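Local coordinates for protein lectin (Pleurotus ostreatus, PDB 6T0Q) that probably binds galactose and N-acetylgalactosamine residues of glycans through calcium-containing carbohydrate-binding modules, at residues S215-K220 with W310-I316; L244-G248 with F320-L324. All coordinates share one frame; numbering follows the deposited sequence.

Interaction 1 (S215-K220 with W310-I316). With NAG (2-acetamido-2-deoxy-beta-D-glucopyranose), chain B.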
loop_
_atom_site.group_PDB
_atom_site.type_symbol
_atom_site.label_atom_id
_atom_site.label_comp_id
_atom_site.label_asym_id
_atom_site.label_seq_id
_atom_site.Cartn_x
_atom_site.Cartn_y
_atom_site.Cartn_z
ATOM N N SER A 215 3.778 10.131 27.839
ATOM C CA SER A 215 3.455 9.140 26.823
ATOM C C SER A 215 3.980 9.578 25.459
ATOM O O SER A 215 3.993 10.767 25.132
ATOM C CB SER A 215 1.944 8.912 26.749
ATOM O OG SER A 215 1.467 8.333 27.952
ATOM N N ARG A 216 4.412 8.595 24.669
ATOM C CA ARG A 216 4.993 8.818 23.353
ATOM C C ARG A 216 4.396 7.810 22.385
ATOM O O ARG A 216 4.124 6.668 22.762
ATOM C CB ARG A 216 6.523 8.648 23.375
ATOM C CG ARG A 216 7.246 9.481 24.439
ATOM C CD ARG A 216 7.089 10.968 24.142
ATOM N NE ARG A 216 7.822 11.804 25.088
ATOM C CZ ARG A 216 7.254 12.541 26.040
ATOM N NH1 ARG A 216 5.934 12.561 26.177
ATOM N NH2 ARG A 216 8.012 13.274 26.844
ATOM N N ALA A 217 4.219 8.215 21.130
ATOM C CA ALA A 217 3.651 7.318 20.132
ATOM C C ALA A 217 4.696 6.923 19.097
ATOM O O ALA A 217 5.635 7.677 18.814
ATOM C CB ALA A 217 2.444 7.949 19.427
ATOM N N PHE A 218 4.512 5.722 18.536
ATOM C CA PHE A 218 5.422 5.120 17.568
ATOM C C PHE A 218 4.602 4.411 16.500
ATOM O O PHE A 218 3.587 3.785 16.812
ATOM C CB PHE A 218 6.372 4.120 18.246
ATOM C CG PHE A 218 7.149 4.718 19.390
ATOM C CD1 PHE A 218 6.616 4.743 20.669
ATOM C CD2 PHE A 218 8.398 5.280 19.175
ATOM C CE1 PHE A 218 7.320 5.307 21.724
ATOM C CE2 PHE A 218 9.108 5.856 20.220
ATOM C CZ PHE A 218 8.571 5.863 21.501
ATOM N N ARG A 219 5.045 4.508 15.243
ATOM C CA ARG A 219 4.308 3.950 14.116
ATOM C C ARG A 219 5.249 3.255 13.146
ATOM O O ARG A 219 6.344 3.752 12.865
ATOM C CB ARG A 219 3.534 5.034 13.347
ATOM C CG ARG A 219 2.327 5.596 14.072
ATOM C CD ARG A 219 1.750 6.793 13.308
ATOM N NE ARG A 219 1.354 6.444 11.941
ATOM C CZ ARG A 219 0.159 5.969 11.603
ATOM N NH1 ARG A 219 -0.775 5.775 12.533
ATOM N NH2 ARG A 219 -0.103 5.691 10.331
ATOM N N LYS A 220 4.802 2.122 12.616
ATOM C CA LYS A 220 5.510 1.419 11.553
ATOM C C LYS A 220 4.487 0.816 10.601
ATOM O O LYS A 220 3.562 0.124 11.038
ATOM C CB LYS A 220 6.427 0.326 12.115
ATOM C CG LYS A 220 7.127 -0.527 11.053
ATOM C CD LYS A 220 8.252 0.236 10.350
ATOM C CE LYS A 220 8.936 -0.669 9.329
ATOM N NZ LYS A 220 9.994 0.045 8.585
ATOM N N TRP A 310 11.115 3.425 12.421
ATOM C CA TRP A 310 9.827 3.757 13.009
ATOM C C TRP A 310 9.694 5.273 13.136
ATOM O O TRP A 310 10.676 5.975 13.362
ATOM C CB TRP A 310 9.686 3.100 14.386
ATOM C CG TRP A 310 9.486 1.597 14.324
ATOM C CD1 TRP A 310 10.313 0.675 13.749
ATOM C CD2 TRP A 310 8.379 0.864 14.859
ATOM N NE1 TRP A 310 9.784 -0.601 13.896
ATOM C CE2 TRP A 310 8.601 -0.505 14.579
ATOM C CE3 TRP A 310 7.209 1.232 15.543
ATOM C CZ2 TRP A 310 7.701 -1.503 14.965
ATOM C CZ3 TRP A 310 6.319 0.240 15.926
ATOM C CH2 TRP A 310 6.570 -1.109 15.638
ATOM N N LYS A 311 8.473 5.773 12.978
ATOM C CA LYS A 311 8.192 7.177 13.257
ATOM C C LYS A 311 7.744 7.331 14.706
ATOM O O LYS A 311 7.151 6.421 15.287
ATOM C CB LYS A 311 7.114 7.725 12.317
ATOM C CG LYS A 311 7.474 7.636 10.838
ATOM C CD LYS A 311 8.889 8.119 10.601
ATOM C CE LYS A 311 8.936 9.339 9.704
ATOM N NZ LYS A 311 10.342 9.819 9.578
ATOM N N ALA A 312 8.025 8.498 15.281
ATOM C CA ALA A 312 7.787 8.752 16.695
ATOM C C ALA A 312 7.363 10.204 16.886
ATOM O O ALA A 312 7.720 11.070 16.086
ATOM C CB ALA A 312 9.047 8.458 17.526
ATOM N N ILE A 313 6.613 10.472 17.955
ATOM C CA ILE A 313 6.179 11.838 18.248
ATOM C C ILE A 313 6.014 11.988 19.755
ATOM O O ILE A 313 5.608 11.048 20.442
ATOM C CB ILE A 313 4.882 12.191 17.478
ATOM C CG1 ILE A 313 4.724 13.711 17.361
ATOM C CG2 ILE A 313 3.657 11.563 18.135
ATOM C CD1 ILE A 313 3.595 14.136 16.437
ATOM N N GLN A 314 6.328 13.182 20.275
ATOM C CA GLN A 314 6.349 13.376 21.723
ATOM C C GLN A 314 5.001 13.798 22.293
ATOM O O GLN A 314 4.659 13.407 23.414
ATOM C CB GLN A 314 7.422 14.405 22.108
ATOM C CG GLN A 314 8.824 13.935 21.756
ATOM C CD GLN A 314 9.902 14.937 22.106
ATOM O OE1 GLN A 314 9.753 15.726 23.043
ATOM N NE2 GLN A 314 10.999 14.910 21.353
ATOM N N THR A 315 4.243 14.611 21.564
ATOM C CA THR A 315 2.866 14.932 21.927
ATOM C C THR A 315 1.969 14.101 21.022
ATOM O O THR A 315 1.933 14.312 19.806
ATOM C CB THR A 315 2.567 16.422 21.773
ATOM O OG1 THR A 315 3.384 17.179 22.674
ATOM C CG2 THR A 315 1.097 16.697 22.079
ATOM N N ILE A 316 1.267 13.146 21.611
ATOM C CA ILE A 316 0.495 12.195 20.825
ATOM C C ILE A 316 -0.781 12.855 20.320
ATOM O O ILE A 316 -1.584 13.335 21.129
ATOM C CB ILE A 316 0.158 10.950 21.647
ATOM C CG1 ILE A 316 1.443 10.281 22.162
ATOM C CG2 ILE A 316 -0.663 10.006 20.802
ATOM C CD1 ILE A 316 1.170 9.085 23.047
HETATM C C1 NAG B . -1.300 6.733 26.108
HETATM C C2 NAG B . -2.587 7.541 26.112
HETATM C C3 NAG B . -2.780 8.194 27.468
HETATM C C4 NAG B . -2.832 7.128 28.552
HETATM C C5 NAG B . -1.614 6.201 28.497
HETATM C C6 NAG B . -1.832 4.944 29.310
HETATM C C7 NAG B . -3.481 8.493 24.042
HETATM C C8 NAG B . -3.385 9.602 23.038
HETATM N N2 NAG B . -2.608 8.538 25.054
HETATM O O3 NAG B . -3.997 8.931 27.455
HETATM O O4 NAG B . -2.875 7.969 29.638
HETATM O O5 NAG B . -1.345 5.750 27.157
HETATM O O6 NAG B . -0.886 4.830 30.360
HETATM O O7 NAG B . -4.311 7.590 23.940
HETATM O O HOH W 1 1.801 12.647 24.656
#

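Interaction 2 (L244-G248 with F320-L324)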
loop_
_atom_site.group_PDB
_atom_site.type_symbol
_atom_site.label_atom_id
_atom_site.label_comp_id
_atom_site.label_asym_id
_atom_site.label_seq_id
_atom_site.Cartn_x
_atom_site.Cartn_y
_atom_site.Cartn_z
ATOM N N LEU A 244 -0.656 -1.423 22.287
ATOM C CA LEU A 244 -0.324 -1.796 20.921
ATOM C C LEU A 244 -1.592 -1.835 20.083
ATOM O O LEU A 244 -2.601 -2.402 20.517
ATOM C CB LEU A 244 0.352 -3.164 20.885
ATOM C CG LEU A 244 0.576 -3.778 19.501
ATOM C CD1 LEU A 244 1.644 -2.986 18.735
ATOM C CD2 LEU A 244 0.971 -5.242 19.653
ATOM N N TYR A 245 -1.517 -1.261 18.878
ATOM C CA TYR A 245 -2.608 -1.232 17.909
ATOM C C TYR A 245 -2.125 -1.758 16.562
ATOM O O TYR A 245 -0.959 -1.587 16.194
ATOM C CB TYR A 245 -3.145 0.201 17.705
ATOM C CG TYR A 245 -3.557 0.901 18.980
ATOM C CD1 TYR A 245 -2.611 1.499 19.805
ATOM C CD2 TYR A 245 -4.898 0.971 19.353
ATOM C CE1 TYR A 245 -2.982 2.142 20.973
ATOM C CE2 TYR A 245 -5.282 1.610 20.516
ATOM C CZ TYR A 245 -4.320 2.192 21.325
ATOM O OH TYR A 245 -4.696 2.829 22.487
ATOM N N VAL A 246 -3.036 -2.380 15.809
ATOM C CA VAL A 246 -2.780 -2.738 14.417
ATOM C C VAL A 246 -3.970 -2.271 13.584
ATOM O O VAL A 246 -5.121 -2.601 13.892
ATOM C CB VAL A 246 -2.514 -4.249 14.225
ATOM C CG1 VAL A 246 -3.719 -5.083 14.580
ATOM C CG2 VAL A 246 -2.099 -4.536 12.789
ATOM N N ASN A 247 -3.688 -1.465 12.559
ATOM C CA ASN A 247 -4.722 -0.846 11.724
ATOM C C ASN A 247 -5.803 -0.173 12.568
ATOM O O ASN A 247 -6.994 -0.237 12.261
ATOM C CB ASN A 247 -5.322 -1.873 10.769
ATOM C CG ASN A 247 -4.277 -2.464 9.858
ATOM O OD1 ASN A 247 -3.369 -1.755 9.417
ATOM N ND2 ASN A 247 -4.368 -3.771 9.599
ATOM N N GLY A 248 -5.381 0.469 13.658
ATOM C CA GLY A 248 -6.290 1.207 14.514
ATOM C C GLY A 248 -7.027 0.386 15.549
ATOM O O GLY A 248 -7.677 0.967 16.426
ATOM N N PHE A 320 -3.696 8.949 16.550
ATOM C CA PHE A 320 -2.329 8.532 16.253
ATOM C C PHE A 320 -2.250 7.094 15.752
ATOM O O PHE A 320 -1.262 6.736 15.100
ATOM C CB PHE A 320 -1.447 8.662 17.503
ATOM C CG PHE A 320 -1.746 7.619 18.547
ATOM C CD1 PHE A 320 -2.814 7.777 19.418
ATOM C CD2 PHE A 320 -0.988 6.459 18.627
ATOM C CE1 PHE A 320 -3.104 6.813 20.369
ATOM C CE2 PHE A 320 -1.283 5.480 19.568
ATOM C CZ PHE A 320 -2.340 5.662 20.444
ATOM N N GLN A 321 -3.247 6.258 16.057
ATOM C CA GLN A 321 -3.206 4.844 15.694
ATOM C C GLN A 321 -3.878 4.466 14.366
ATOM O O GLN A 321 -3.649 3.339 13.902
ATOM C CB GLN A 321 -3.798 4.000 16.836
ATOM C CG GLN A 321 -5.323 4.037 17.021
ATOM C CD GLN A 321 -5.805 5.199 17.874
ATOM O OE1 GLN A 321 -5.436 6.353 17.654
ATOM N NE2 GLN A 321 -6.639 4.892 18.862
ATOM N N PRO A 322 -4.730 5.296 13.751
ATOM C CA PRO A 322 -5.274 4.948 12.436
ATOM C C PRO A 322 -4.198 4.782 11.381
ATOM O O PRO A 322 -3.150 5.452 11.416
ATOM C CB PRO A 322 -6.194 6.134 12.116
ATOM C CG PRO A 322 -6.864 6.358 13.393
ATOM C CD PRO A 322 -5.765 6.076 14.466
ATOM N N PRO A 323 -4.461 3.951 10.367
ATOM C CA PRO A 323 -3.401 3.584 9.413
ATOM C C PRO A 323 -2.966 4.697 8.473
ATOM O O PRO A 323 -1.772 4.763 8.145
ATOM C CB PRO A 323 -4.023 2.414 8.635
ATOM C CG PRO A 323 -5.508 2.537 8.858
ATOM C CD PRO A 323 -5.650 3.089 10.241
ATOM N N LEU A 324 -3.875 5.563 8.012
ATOM C CA LEU A 324 -3.549 6.499 6.939
ATOM C C LEU A 324 -3.381 7.942 7.408
ATOM O O LEU A 324 -3.669 8.878 6.654
ATOM C CB LEU A 324 -4.606 6.448 5.837
ATOM C CG LEU A 324 -4.726 5.168 5.017
ATOM C CD1 LEU A 324 -5.622 5.427 3.808
ATOM C CD2 LEU A 324 -3.369 4.665 4.572
HETATM O O HOH W 2 -2.509 0.855 14.227
#

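Interaction 1 (S215-K220 with W310-I316)
Trp-310 and Lys-220 meet at one end of an antiparallel strand pair, and Ile-316 folds over Ala-217 near the other. Strands 214-222 and 311-313 are neighbours in the seven-stranded sheet of a beta-sandwich, consistent with a carbohydrate-binding module. Four backbone bonds tie the hydrogen-bonded pairs Ala-217/Ile-313 and Arg-219/Lys-311; the straightest runs from Ala-217 N to Ile-313 O (3.2 Å, N-H...O 165°). Trp-310 loses more surface to the contact than any other residue of the two segments. Lys-220 CB sits 3.3 Å from the centroid of the six-membered ring of Trp-310, a CH-pi contact close to the ring normal, and the lysine chain then crosses the indole at about a right angle. On the same face of the sheet, Phe-218 CD2 packs 3.6 Å from Ala-312 CB. The opposite face carries Ala-217, whose CB lies 3.7 Å from Ile-316 CG1. Beyond it, Ser-215 O is gripped twice: Arg-216 NH1 donates at 2.8 Å from well above the carbonyl plane, and a water donates to it while accepting from Ile-316 N. Arg-216 NH2 goes on to a salt bridge with Asp-205. The glycan beside this end is probably N-linked at Asn-278, in an Asn-Ala-Thr sequence. With Ile-316 CG1 turned anti to the carbonyl carbon (chi1 -58°), the other branch faces the sugar: Ile-316 CG2 touches the acetamido methyl, NAG C8, at 3.5 Å.

Interaction 2 (L244-G248 with F320-L324)
A surface contact of ring and aliphatic carbon, stitched by one water, sets Tyr-245 and the hairpin end after strand 241-246 against Phe-320, Gln-321 and Pro-323, in the loop between strands 311-313 and 331-338. Tyr-245 is the receiving surface. Phe-320 turns its edge toward the tyrosine face in an offset edge-to-face pair, centroids 5.5 Å apart and planes at 90°; the nearest atoms are Phe-320 CZ and Tyr-245 CE1, at 3.6 Å. Gln-321 lays its CB over a face of the same ring, 4.1 Å from the Tyr-245 centroid and offset toward the rim. Its CG lies between the backbone N and the carbonyl carbon (chi1 74°), which brings Gln-321 CG to 3.9 Å from both Tyr-245 CD2 and Gly-248 CA. The backbones are joined through the water, which accepts from Gly-248 N at 3.0 Å and donates to Gln-321 O at 2.8 Å. Farther along, Pro-323 CD rests 4.0 Å from Asn-247 C. Asn-247 itself is held by its amide: ND2 donates to Asn-273 OD1, and OD1 accepts from Thr-274 N. Asn-247 and Pro-323 also pack on Leu-324 of the second subunit, while Phe-320 reaches the glycan. With phi positive at both Asn-247 and Gly-248 (84° at the glycine), the Asn-Gly pair forms the type I' turn characteristic of a two-residue beta-hairpin.

Both interactions build on the same seven-stranded sheet, where strand 273-281 separates strand 214-222 from strand 241-246. Interaction 1 is the more buried and larger, a direct strand pairing knit by backbone bonds; interaction 2 is a surface contact of a loop on a hairpin, held by rings, aliphatic carbon and a water, and near the second subunit. Arg-219 joins them: from the strand pair its NH1 reaches Pro-322 O and Phe-320 O, probable hydrogen bonds, and NH2 bonds Pro-323 O, with Glu-327 as salt-bridge partner. Ala-217 CB also packs against Phe-320. Ser-215, Ile-316 and Phe-320 thus bring both contacts to the same glycan.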